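Local coordinates for amidohydrolase (Thermotoga maritima, PDB 3OOQ), which probably hydrolyses amide bonds as a member of the amidohydrolase family with a TIM-barrel fold, and may act as an allantoinase, at residues 8-13 / 39-44; 15-20 / 54-59; 31-36 / 351-356; 111-116 / 360-365; 133-138 / 378-383. One frame throughout, in Å; residues are numbered along the deposited sequence.

The five contacts illustrate how chemistry follows place in a fold. Contacts 2, 4 and 5 are buried and share one branched sheet: strand 54-64 of contact 2 pairs with both strands of contact 4, and strand 361-364 pairs in turn with strand 375-380 of contact 5. Contact 2 is aromatic, contact 4 is bridged by waters, and contact 5 is ionic, joined to contact 4 through the salt bridge of Asp360 with Lys133. Contacts 1 and 3 are only partly buried and use a smaller four-stranded sheet; there, loops rest on strands through backbone groups, aliphatic branches and, in contact 1, a lysine ammonium, and the centre of contact 1 lies about 32 Å from that of the chain.

Contact 1. Residues 8-13 / 39-44; sequences LFKNAT and NIEDPD
Leu8 and Lys10 reach from strand 7-10 to the loop 39-44, which carries the chain from strand 32-37 to strand 46-49 of the same small mixed sheet, part of the beta-rich domain that amidohydrolases commonly attach to their TIM barrel. The two side chains, two residues apart, do different work. Leu8 passes Ile40 at a slant: CD1 of Leu8 lies against the CG2 branch of Ile40 at 3.7 Å, while CD2 of Leu8 turns to the loop backbone, 3.7 Å from both Ile40 O and Asp42 N. Its chi1 of 179° puts CG beside the carbonyl carbon and swings it toward the loop. Lys10 is bent at chi2 and chi3, and the fold in its chain brings NZ to within 2.9 Å of Ile40 O, at a C=O...N angle of 153° and tilted 20° from the carbonyl plane. Glu41 comes in across the lysine at about a right angle, and its OE2 makes a long salt bridge of 3.6 Å with Lys10 NZ. Asp25 is a further partner of this ammonium and also accepts from Ile40 N, so both backbone polar groups of Ile40 are engaged at this place. Farther on, the loop steadies itself with an Asx turn, in which Asp44 N donates to the anti side of Asp42 OD1 at 3.3 Å.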
# COMPACT_ATOMS: atom_id res chain seq x y z
N LEU F 8 44.67 29.72 39.82
CA LEU F 8 44.74 31.16 39.67
C LEU F 8 45.17 31.49 38.25
O LEU F 8 46.32 31.27 37.86
CB LEU F 8 45.72 31.74 40.70
CG LEU F 8 45.97 33.25 40.72
CD1 LEU F 8 44.64 34.03 40.78
CD2 LEU F 8 46.92 33.63 41.87
N PHE F 9 44.23 32.01 37.46
CA PHE F 9 44.53 32.39 36.09
C PHE F 9 45.07 33.80 36.09
O PHE F 9 44.41 34.72 36.57
CB PHE F 9 43.28 32.30 35.21
CG PHE F 9 42.74 30.90 35.05
CD1 PHE F 9 43.30 30.02 34.13
CD2 PHE F 9 41.66 30.47 35.83
CE1 PHE F 9 42.80 28.72 33.98
CE2 PHE F 9 41.14 29.17 35.68
CZ PHE F 9 41.72 28.30 34.74
N LYS F 10 46.27 33.99 35.54
CA LYS F 10 46.94 35.29 35.63
C LYS F 10 47.08 36.03 34.29
O LYS F 10 47.51 35.45 33.30
CB LYS F 10 48.33 35.15 36.30
CG LYS F 10 48.25 34.59 37.73
CD LYS F 10 48.69 35.56 38.84
CE LYS F 10 48.66 37.06 38.49
NZ LYS F 10 48.58 37.88 39.75
N ASN F 11 46.73 37.31 34.30
CA ASN F 11 47.11 38.24 33.23
C ASN F 11 46.46 37.99 31.86
O ASN F 11 46.97 38.42 30.83
CB ASN F 11 48.65 38.33 33.14
CG ASN F 11 49.13 39.58 32.41
OD1 ASN F 11 48.56 40.66 32.55
ND2 ASN F 11 50.18 39.42 31.63
N ALA F 12 45.32 37.30 31.86
CA ALA F 12 44.46 37.22 30.68
C ALA F 12 43.79 38.57 30.45
O ALA F 12 43.69 39.40 31.36
CB ALA F 12 43.39 36.15 30.88
N THR F 13 43.32 38.79 29.22
CA THR F 13 42.25 39.77 29.01
C THR F 13 40.97 39.02 29.40
O THR F 13 40.56 38.07 28.71
CB THR F 13 42.18 40.27 27.56
OG1 THR F 13 43.44 40.85 27.19
CG2 THR F 13 41.05 41.31 27.39
N ASN F 39 44.72 42.22 40.40
CA ASN F 39 45.97 41.66 40.93
C ASN F 39 45.75 40.66 42.07
O ASN F 39 46.07 40.94 43.23
CB ASN F 39 46.91 42.79 41.42
CG ASN F 39 47.87 43.27 40.34
OD1 ASN F 39 47.81 44.41 39.89
ND2 ASN F 39 48.78 42.39 39.93
N ILE F 40 45.20 39.50 41.73
CA ILE F 40 44.94 38.48 42.74
C ILE F 40 46.22 37.70 43.07
O ILE F 40 46.99 37.36 42.17
CB ILE F 40 43.81 37.50 42.31
CG1 ILE F 40 42.53 38.29 41.98
CG2 ILE F 40 43.55 36.47 43.40
CD1 ILE F 40 41.43 37.46 41.34
N GLU F 41 46.45 37.46 44.36
CA GLU F 41 47.54 36.58 44.83
C GLU F 41 46.95 35.49 45.71
O GLU F 41 46.07 35.75 46.52
CB GLU F 41 48.61 37.37 45.60
CG GLU F 41 50.01 37.37 44.96
CD GLU F 41 50.07 38.14 43.64
OE1 GLU F 41 49.48 39.24 43.56
OE2 GLU F 41 50.72 37.65 42.69
N ASP F 42 47.43 34.26 45.53
CA ASP F 42 47.04 33.15 46.40
C ASP F 42 48.17 32.13 46.48
O ASP F 42 48.55 31.54 45.46
CB ASP F 42 45.73 32.48 45.95
CG ASP F 42 45.12 31.57 47.02
OD1 ASP F 42 45.67 30.48 47.29
OD2 ASP F 42 44.07 31.95 47.60
N PRO F 43 48.71 31.94 47.69
CA PRO F 43 49.97 31.21 47.91
C PRO F 43 49.87 29.72 47.59
O PRO F 43 50.86 29.09 47.22
CB PRO F 43 50.24 31.42 49.41
CG PRO F 43 48.88 31.64 50.01
CD PRO F 43 48.09 32.37 48.96
N ASP F 44 48.66 29.18 47.73
CA ASP F 44 48.43 27.74 47.57
C ASP F 44 48.00 27.39 46.14
O ASP F 44 48.27 26.28 45.66
CB ASP F 44 47.37 27.28 48.58
CG ASP F 44 47.69 27.73 50.01
OD1 ASP F 44 48.87 27.61 50.42
OD2 ASP F 44 46.77 28.21 50.71

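Contact 2. Residues 15-20 / 54-59; sequences FPITSR and FLFPGF
Phe54, first residue of strand 54-57, has its ring beside that of Phe15, the two pointing the same way; CE1 of Phe15 sits at the edge of the Phe54 ring, 3.7 Å from CD2 of Phe54. Next, Leu55 gives its carbonyl: Phe15 N donates to Leu55 O at 3.0 Å in a nearly straight bond. This continues the pairing in which Leu55 N meets Thr13, so the chain after strand 12-14 stays alongside its parallel neighbour. Phe56 then forms an offset stack with Phe15, centroids 4.4 Å apart and planes at 14°. In both residues CG stands anti to the carbonyl carbon, and with similar chi1 and chi2 the rings lie nearly parallel; CZ of Phe56 lies over one face of Phe15, while CB of Phe15 makes a CH-pi contact above the centre of the Phe56 ring, at 3.7 Å. Replacing Phe15 with a serine would probably leave that face of Phe56 without its stacking partner and open a gap beside Phe54. Pro57 ends the walk, its CD 3.4 Å from Phe15 O and its CG 3.6 Å from CG1 of Ile17. Around the contact, strand 361-364 pairs with the other edge of 54-57 and brings Trp364 against Phe56, while helix 329-334 packs Leu333 on both Ile17 and Phe56.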
# COMPACT_ATOMS: atom_id res chain seq x y z
N PHE F 15 37.03 38.63 30.07
CA PHE F 15 35.72 39.09 29.63
C PHE F 15 34.63 38.56 30.57
O PHE F 15 34.08 37.47 30.32
CB PHE F 15 35.46 38.62 28.19
CG PHE F 15 36.05 39.52 27.14
CD1 PHE F 15 37.42 39.53 26.88
CD2 PHE F 15 35.23 40.36 26.39
CE1 PHE F 15 37.97 40.37 25.90
CE2 PHE F 15 35.77 41.20 25.41
CZ PHE F 15 37.15 41.20 25.17
N PRO F 16 34.30 39.31 31.64
CA PRO F 16 33.24 38.86 32.55
C PRO F 16 31.85 38.81 31.89
O PRO F 16 30.97 38.09 32.40
CB PRO F 16 33.22 39.93 33.65
CG PRO F 16 34.48 40.68 33.52
CD PRO F 16 34.88 40.60 32.08
N ILE F 17 31.68 39.58 30.80
CA ILE F 17 30.45 39.71 30.01
C ILE F 17 29.47 40.67 30.61
O ILE F 17 28.92 41.51 29.92
CB ILE F 17 29.71 38.35 29.69
CG1 ILE F 17 30.57 37.42 28.82
CG2 ILE F 17 28.34 38.61 29.04
CD1 ILE F 17 31.17 38.07 27.58
N THR F 18 29.25 40.56 31.92
CA THR F 18 28.30 41.41 32.61
C THR F 18 28.95 42.71 33.08
O THR F 18 28.31 43.55 33.71
CB THR F 18 27.69 40.67 33.78
OG1 THR F 18 28.74 40.13 34.59
CG2 THR F 18 26.79 39.50 33.26
N SER F 19 30.23 42.87 32.77
CA SER F 19 30.94 44.14 32.93
C SER F 19 32.08 44.12 31.92
O SER F 19 32.37 43.08 31.31
CB SER F 19 31.45 44.35 34.36
OG SER F 19 32.31 43.31 34.78
N ARG F 20 32.69 45.29 31.70
CA ARG F 20 33.68 45.47 30.65
C ARG F 20 34.96 44.66 30.86
O ARG F 20 35.37 44.45 32.00
CB ARG F 20 34.00 46.96 30.46
CG ARG F 20 33.25 47.53 29.27
CD ARG F 20 32.81 48.96 29.48
NE ARG F 20 31.58 49.24 28.71
CZ ARG F 20 31.51 50.00 27.62
NH1 ARG F 20 30.34 50.18 27.01
NH2 ARG F 20 32.60 50.59 27.13
N PHE F 54 42.80 35.20 26.12
CA PHE F 54 41.51 35.77 26.49
C PHE F 54 40.74 34.72 27.28
O PHE F 54 40.71 33.56 26.89
CB PHE F 54 40.71 36.15 25.23
CG PHE F 54 41.31 37.29 24.46
CD1 PHE F 54 42.61 37.23 23.97
CD2 PHE F 54 40.56 38.43 24.21
CE1 PHE F 54 43.16 38.31 23.25
CE2 PHE F 54 41.10 39.52 23.50
CZ PHE F 54 42.40 39.46 23.02
N LEU F 55 40.13 35.14 28.38
CA LEU F 55 39.39 34.23 29.24
C LEU F 55 37.92 34.59 29.20
O LEU F 55 37.54 35.71 29.58
CB LEU F 55 39.93 34.26 30.67
CG LEU F 55 39.44 33.19 31.64
CD1 LEU F 55 39.83 31.79 31.18
CD2 LEU F 55 40.00 33.45 33.03
N PHE F 56 37.09 33.65 28.75
CA PHE F 56 35.67 33.88 28.57
C PHE F 56 34.90 32.91 29.44
O PHE F 56 35.45 31.88 29.82
CB PHE F 56 35.29 33.70 27.10
CG PHE F 56 35.49 34.95 26.27
CD1 PHE F 56 36.76 35.38 25.93
CD2 PHE F 56 34.39 35.70 25.85
CE1 PHE F 56 36.95 36.53 25.19
CE2 PHE F 56 34.57 36.85 25.09
CZ PHE F 56 35.85 37.27 24.76
N PRO F 57 33.64 33.25 29.79
CA PRO F 57 32.80 32.20 30.33
C PRO F 57 32.49 31.19 29.22
O PRO F 57 32.63 31.53 28.03
CB PRO F 57 31.51 32.93 30.72
CG PRO F 57 31.45 34.09 29.84
CD PRO F 57 32.87 34.46 29.45
N GLY F 58 32.12 29.96 29.58
CA GLY F 58 31.63 29.01 28.57
C GLY F 58 30.35 29.56 27.94
O GLY F 58 29.52 30.16 28.64
N PHE F 59 30.18 29.34 26.64
CA PHE F 59 28.92 29.73 25.97
C PHE F 59 27.80 28.78 26.30
O PHE F 59 28.03 27.61 26.64
CB PHE F 59 29.09 29.84 24.45
CG PHE F 59 30.11 30.86 24.03
CD1 PHE F 59 30.04 32.17 24.50
CD2 PHE F 59 31.14 30.52 23.15
CE1 PHE F 59 30.98 33.12 24.12
CE2 PHE F 59 32.09 31.47 22.76
CZ PHE F 59 32.00 32.77 23.24

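Contact 3. Residues 31-36 / 351-356; sequences GKVEKV and GSIEPG
Val33 of strand 32-37, at the outer edge of the small sheet, meets Pro355 and Gly356 of the loop 351-356 beside a classic beta bulge, in which Glu34 and Lys35 both face Leu27. The centre of the join is backbone: Gly356 N donates to Val33 O at 2.7 Å, almost straight (170°) and in the carbonyl plane, and the same oxygen receives a CA-H...O contact from Pro355 CA at 3.4 Å. Just beside it, CB of Val33 rests 3.4 Å from Glu354 O, and the CB corner of the Pro355 ring lies 3.6 Å from Glu34 O. The remaining contacts are aliphatic. Val36 meets Ile353 at about a right angle, CG2 to CG2 at 3.8 Å; this branch of Val36 stands anti to its carbonyl carbon and also reaches the ring carbon CD of Pro355 at 4.0 Å. Val33 adds a looser touch to Ile353 from CG1. The acids flanking the join turn elsewhere, Glu34 to Lys6 and Ser29, Glu354 to Thr18, Lys357 and a glycerol probably left from crystallisation. Gly356 itself has a positive phi of 96°, at which a side chain would press on the preceding carbonyl. The chemistry implies segments joined by one short backbone hydrogen bond and small apolar branches, with backbone pairing continued at Lys357 and Ala359 and the charges spent on outside partners.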
# COMPACT_ATOMS: atom_id res chain seq x y z
N GLY F 31 35.37 24.45 42.42
CA GLY F 31 34.60 24.43 41.18
C GLY F 31 33.86 25.71 40.84
O GLY F 31 32.98 25.71 39.97
N LYS F 32 34.21 26.81 41.52
CA LYS F 32 33.53 28.09 41.37
C LYS F 32 34.50 29.24 41.21
O LYS F 32 35.64 29.16 41.63
CB LYS F 32 32.58 28.34 42.54
CG LYS F 32 31.33 27.48 42.44
CD LYS F 32 30.51 27.43 43.70
CE LYS F 32 29.64 26.16 43.66
NZ LYS F 32 28.22 26.42 44.03
N VAL F 33 34.05 30.32 40.59
CA VAL F 33 34.84 31.53 40.53
C VAL F 33 34.82 32.12 41.94
O VAL F 33 33.75 32.44 42.46
CB VAL F 33 34.27 32.55 39.50
CG1 VAL F 33 35.07 33.84 39.51
CG2 VAL F 33 34.25 31.95 38.10
N GLU F 34 35.98 32.20 42.57
CA GLU F 34 36.10 32.80 43.90
C GLU F 34 36.34 34.31 43.83
O GLU F 34 35.67 35.08 44.53
CB GLU F 34 37.21 32.11 44.72
CG GLU F 34 37.12 32.43 46.24
CD GLU F 34 38.37 32.06 47.05
OE1 GLU F 34 38.92 30.95 46.88
OE2 GLU F 34 38.80 32.89 47.89
N LYS F 35 37.29 34.75 43.00
CA LYS F 35 37.66 36.16 42.90
C LYS F 35 37.93 36.54 41.45
O LYS F 35 38.46 35.75 40.69
CB LYS F 35 38.93 36.46 43.72
CG LYS F 35 38.73 36.58 45.22
CD LYS F 35 40.06 36.94 45.93
CE LYS F 35 40.07 36.47 47.38
NZ LYS F 35 41.24 37.03 48.12
N VAL F 36 37.58 37.77 41.11
CA VAL F 36 37.79 38.33 39.77
C VAL F 36 38.37 39.74 39.90
O VAL F 36 37.80 40.59 40.59
CB VAL F 36 36.47 38.42 38.98
CG1 VAL F 36 36.69 39.12 37.62
CG2 VAL F 36 35.86 37.04 38.78
N GLY F 351 27.17 31.48 32.63
CA GLY F 351 27.04 32.56 31.65
C GLY F 351 27.73 33.89 31.95
O GLY F 351 27.48 34.86 31.23
N SER F 352 28.56 33.94 33.00
CA SER F 352 29.37 35.13 33.32
C SER F 352 30.57 34.79 34.19
O SER F 352 30.60 33.74 34.85
CB SER F 352 28.52 36.21 34.02
OG SER F 352 28.10 35.80 35.33
N ILE F 353 31.57 35.68 34.18
CA ILE F 353 32.69 35.51 35.10
C ILE F 353 32.48 36.42 36.30
O ILE F 353 33.00 37.55 36.36
CB ILE F 353 34.07 35.76 34.45
CG1 ILE F 353 34.20 34.99 33.13
CG2 ILE F 353 35.18 35.35 35.44
CD1 ILE F 353 35.57 35.06 32.47
N GLU F 354 31.68 35.93 37.24
CA GLU F 354 31.43 36.63 38.48
C GLU F 354 31.72 35.70 39.65
O GLU F 354 31.46 34.49 39.55
CB GLU F 354 29.96 37.06 38.56
CG GLU F 354 29.56 38.15 37.58
CD GLU F 354 28.05 38.34 37.49
OE1 GLU F 354 27.33 37.82 38.37
OE2 GLU F 354 27.59 39.00 36.53
N PRO F 355 32.22 36.25 40.76
CA PRO F 355 32.35 35.46 41.98
C PRO F 355 31.07 34.71 42.33
O PRO F 355 29.97 35.27 42.25
CB PRO F 355 32.68 36.51 43.05
CG PRO F 355 33.39 37.58 42.26
CD PRO F 355 32.61 37.66 40.99
N GLY F 356 31.22 33.45 42.69
CA GLY F 356 30.08 32.66 43.07
C GLY F 356 29.52 31.82 41.94
O GLY F 356 28.81 30.85 42.21

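Contact 4. Residues 111-116 / 360-365; sequences GVTSVM and DLVVWS
Gly111 faces Val362 and Thr113 faces Asp360 on segments running 164° apart, nearly antiparallel, yet with CA atoms of Gly111 and Val362 6.1 Å apart and no direct hydrogen bond between them. Both pair instead with strand 54-64 of the large sheet, 361-364 along its first part and 112-117 farther on, and the link between them is made by side chains and two waters. Gly111 is the C-prime residue of the Schellman motif that ends helix 103-108. The CG2 branch of Val362 lies 3.7 Å from Gly111 O, and CZ2 of Trp364 comes within 4.1 Å of Gly111 CA; a CB on Gly111 would run into that ring carbon. One water joins the same residues, lying at the edge of the indole in its plane, where it accepts from Trp364 NE1 at 3.0 Å and donates to Gly111 O at 3.3 Å. Trp364 also packs on Arg324 of a second subunit. A second water gathers three groups at the other end: it donates to Asp360 OD2 at 2.8 Å and bonds to Ser114 OG at 2.8 Å and Thr113 OG1 at 2.6 Å. The hydroxyl of Thr113 is placed for this between its backbone N and carbonyl carbon (chi1 56°). Asp360 has stronger ties beyond the pair, OD1 accepting from Asp381 N and OD2 meeting Lys133. A buried carboxylate so surrounded by donors probably remains charged, and the waters imply that these strands are linked by water-bridged polar groups, with few direct contacts.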
# COMPACT_ATOMS: atom_id res chain seq x y z
N GLY F 111 34.00 26.49 22.27
CA GLY F 111 33.83 27.25 23.49
C GLY F 111 32.47 27.16 24.14
O GLY F 111 32.16 27.97 25.00
N VAL F 112 31.66 26.17 23.74
CA VAL F 112 30.34 25.95 24.32
C VAL F 112 30.41 24.91 25.44
O VAL F 112 30.92 23.79 25.25
CB VAL F 112 29.33 25.47 23.24
CG1 VAL F 112 27.94 25.29 23.86
CG2 VAL F 112 29.26 26.48 22.11
N THR F 113 29.88 25.25 26.61
CA THR F 113 30.00 24.36 27.76
C THR F 113 28.67 23.83 28.28
O THR F 113 28.62 22.74 28.84
CB THR F 113 30.77 25.04 28.92
OG1 THR F 113 30.11 26.26 29.26
CG2 THR F 113 32.20 25.32 28.52
N SER F 114 27.60 24.60 28.11
CA SER F 114 26.26 24.23 28.61
C SER F 114 25.20 24.41 27.53
O SER F 114 25.28 25.34 26.73
CB SER F 114 25.87 25.10 29.83
OG SER F 114 26.73 24.88 30.94
N VAL F 115 24.21 23.53 27.52
CA VAL F 115 23.10 23.62 26.57
C VAL F 115 21.83 23.11 27.20
O VAL F 115 21.86 22.26 28.10
CB VAL F 115 23.36 22.78 25.25
CG1 VAL F 115 24.69 23.17 24.58
CG2 VAL F 115 23.39 21.29 25.56
N MSE F 116 20.70 23.62 26.74
CA MSE F 116 19.47 22.87 26.94
C MSE F 116 19.25 21.89 25.77
O MSE F 116 19.13 22.29 24.61
CB MSE F 116 18.24 23.75 27.14
CG MSE F 116 17.15 22.89 27.82
SE MSE F 116 15.45 23.63 27.94
CE MSE F 116 15.15 24.12 26.05
N ASP F 360 33.10 27.68 34.70
CA ASP F 360 33.06 27.20 33.33
C ASP F 360 33.73 28.28 32.52
O ASP F 360 33.16 29.36 32.30
CB ASP F 360 31.61 26.99 32.89
CG ASP F 360 30.86 26.00 33.78
OD1 ASP F 360 31.50 25.34 34.64
OD2 ASP F 360 29.62 25.89 33.61
N LEU F 361 34.98 28.01 32.15
CA LEU F 361 35.87 29.03 31.60
C LEU F 361 36.57 28.53 30.34
O LEU F 361 36.95 27.36 30.24
CB LEU F 361 36.92 29.45 32.65
CG LEU F 361 36.35 30.05 33.95
CD1 LEU F 361 37.40 30.15 35.06
CD2 LEU F 361 35.70 31.41 33.70
N VAL F 362 36.72 29.42 29.37
CA VAL F 362 37.38 29.04 28.13
C VAL F 362 38.55 29.97 27.87
O VAL F 362 38.37 31.19 27.89
CB VAL F 362 36.40 29.09 26.93
CG1 VAL F 362 37.09 28.64 25.65
CG2 VAL F 362 35.16 28.23 27.21
N VAL F 363 39.72 29.39 27.64
CA VAL F 363 40.92 30.13 27.24
C VAL F 363 40.97 30.17 25.73
O VAL F 363 41.12 29.13 25.08
CB VAL F 363 42.25 29.49 27.79
CG1 VAL F 363 43.46 30.30 27.33
CG2 VAL F 363 42.23 29.37 29.32
N TRP F 364 40.83 31.37 25.18
CA TRP F 364 40.90 31.61 23.75
C TRP F 364 42.26 32.25 23.43
O TRP F 364 42.80 33.04 24.24
CB TRP F 364 39.82 32.58 23.33
CG TRP F 364 38.45 32.01 23.24
CD1 TRP F 364 37.55 31.89 24.27
CD2 TRP F 364 37.80 31.48 22.07
NE1 TRP F 364 36.38 31.31 23.82
CE2 TRP F 364 36.50 31.06 22.48
CE3 TRP F 364 38.18 31.31 20.73
CZ2 TRP F 364 35.59 30.48 21.59
CZ3 TRP F 364 37.26 30.74 19.84
CH2 TRP F 364 35.98 30.33 20.28
N SER F 365 42.76 31.94 22.24
CA SER F 365 44.04 32.46 21.76
C SER F 365 43.91 33.94 21.39
O SER F 365 44.90 34.66 21.35
CB SER F 365 44.51 31.64 20.53
OG SER F 365 43.74 31.96 19.37
O HOH W 1 33.84 30.75 25.36
O HOH W 2 28.57 27.00 31.23

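Contact 5. Residues 133-138 / 378-383; sequences KFRSII and VYIDGV
Asp381, on a type I' turn from Ile380 to Val383 that joins strands 375-380 and 383-387 in a beta hairpin, receives two basic side chains from the end of strand 125-133 and the loop after it. The ionic part is a three-residue network. Lys133, extended beyond CG, brings NZ to the syn side of Asp381 OD1 at 2.9 Å, 32° out of the carboxylate plane. Arg135 comes to the other oxygen: its NE is 2.7 Å from Asp381 OD2, a salt bridge whose hydrogen bond is weak because it bends to 119°, and the guanidinium and carboxylate planes are 39° apart. Both bases have further partners, Lys133 in Asp358, Arg135 in the carbonyls of Glu141 and Ile143. An asparagine in place of Asp381 would probably leave Lys133 and Arg135 without the negative charge they share here and weaken the tie between loop and hairpin. The apolar part is built on Ile380. Its CG2 lies 3.7 Å from CD of Lys133, whose chain slides past in the opposite direction, and 3.8 Å from CB of Arg135. At the far end of the isoleucine, CD1 reaches Phe134, centre of an inverse gamma turn, and stops 3.5 Å from Phe134 O.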
# COMPACT_ATOMS: atom_id res chain seq x y z
N LYS F 133 25.72 20.14 31.20
CA LYS F 133 27.06 20.62 30.90
C LYS F 133 27.85 19.46 30.33
O LYS F 133 27.57 18.32 30.67
CB LYS F 133 27.76 21.07 32.17
CG LYS F 133 27.16 22.26 32.84
CD LYS F 133 28.17 22.78 33.86
CE LYS F 133 27.53 23.78 34.77
NZ LYS F 133 28.58 24.41 35.60
N PHE F 134 28.83 19.76 29.48
CA PHE F 134 29.64 18.72 28.83
C PHE F 134 30.78 18.27 29.76
O PHE F 134 31.94 18.33 29.37
CB PHE F 134 30.23 19.23 27.50
CG PHE F 134 29.21 19.72 26.51
CD1 PHE F 134 28.04 18.99 26.26
CD2 PHE F 134 29.45 20.87 25.76
CE1 PHE F 134 27.09 19.44 25.33
CE2 PHE F 134 28.51 21.32 24.82
CZ PHE F 134 27.32 20.59 24.61
N ARG F 135 30.43 17.81 30.96
CA ARG F 135 31.42 17.51 31.99
C ARG F 135 31.84 16.03 32.13
O ARG F 135 32.87 15.76 32.74
CB ARG F 135 31.01 18.07 33.37
CG ARG F 135 29.54 17.90 33.74
CD ARG F 135 29.28 18.08 35.24
NE ARG F 135 28.87 19.42 35.68
CZ ARG F 135 27.71 19.72 36.29
NH1 ARG F 135 26.80 18.79 36.54
NH2 ARG F 135 27.47 20.97 36.65
N SER F 136 31.07 15.10 31.57
CA SER F 136 31.27 13.68 31.87
C SER F 136 30.52 12.80 30.85
O SER F 136 29.59 13.25 30.19
CB SER F 136 30.75 13.40 33.30
OG SER F 136 30.63 12.03 33.58
N ILE F 137 30.94 11.55 30.72
CA ILE F 137 30.19 10.60 29.91
C ILE F 137 29.02 10.03 30.69
O ILE F 137 28.18 9.34 30.14
CB ILE F 137 31.08 9.47 29.37
CG1 ILE F 137 31.71 8.69 30.52
CG2 ILE F 137 32.12 10.05 28.41
CD1 ILE F 137 32.64 7.62 30.07
N ILE F 138 28.98 10.33 31.98
CA ILE F 138 27.85 9.89 32.80
C ILE F 138 26.83 11.02 32.86
O ILE F 138 27.12 12.10 33.42
CB ILE F 138 28.32 9.42 34.21
CG1 ILE F 138 29.24 8.21 34.07
CG2 ILE F 138 27.12 9.05 35.09
CD1 ILE F 138 30.41 8.23 35.01
N VAL F 378 39.46 24.40 28.04
CA VAL F 378 38.12 24.59 28.58
C VAL F 378 38.05 23.91 29.94
O VAL F 378 38.49 22.76 30.09
CB VAL F 378 37.00 23.98 27.68
CG1 VAL F 378 35.58 24.26 28.27
CG2 VAL F 378 37.09 24.53 26.26
N TYR F 379 37.53 24.65 30.92
CA TYR F 379 37.27 24.13 32.24
C TYR F 379 35.77 24.18 32.43
O TYR F 379 35.11 25.10 31.93
CB TYR F 379 37.94 25.00 33.31
CG TYR F 379 39.46 25.04 33.23
CD1 TYR F 379 40.11 25.86 32.31
CD2 TYR F 379 40.24 24.25 34.08
CE1 TYR F 379 41.51 25.90 32.23
CE2 TYR F 379 41.65 24.29 34.02
CZ TYR F 379 42.26 25.12 33.09
OH TYR F 379 43.62 25.17 33.01
N ILE F 380 35.24 23.18 33.12
CA ILE F 380 33.83 23.13 33.51
C ILE F 380 33.84 22.74 34.99
O ILE F 380 34.50 21.76 35.35
CB ILE F 380 33.03 22.10 32.67
CG1 ILE F 380 32.89 22.60 31.22
CG2 ILE F 380 31.65 21.82 33.30
CD1 ILE F 380 32.12 21.67 30.27
N ASP F 381 33.16 23.50 35.83
CA ASP F 381 33.27 23.30 37.29
C ASP F 381 34.74 23.25 37.75
O ASP F 381 35.11 22.47 38.62
CB ASP F 381 32.54 22.02 37.73
CG ASP F 381 31.08 22.04 37.36
OD1 ASP F 381 30.43 23.11 37.39
OD2 ASP F 381 30.55 20.95 37.06
N GLY F 382 35.56 24.09 37.13
CA GLY F 382 36.96 24.25 37.50
C GLY F 382 37.85 23.07 37.14
O GLY F 382 38.98 22.98 37.61
N VAL F 383 37.33 22.17 36.30
CA VAL F 383 38.04 20.97 35.86
C VAL F 383 38.29 21.08 34.37
O VAL F 383 37.36 21.36 33.59
CB VAL F 383 37.24 19.67 36.19
CG1 VAL F 383 37.94 18.42 35.63
CG2 VAL F 383 37.03 19.52 37.70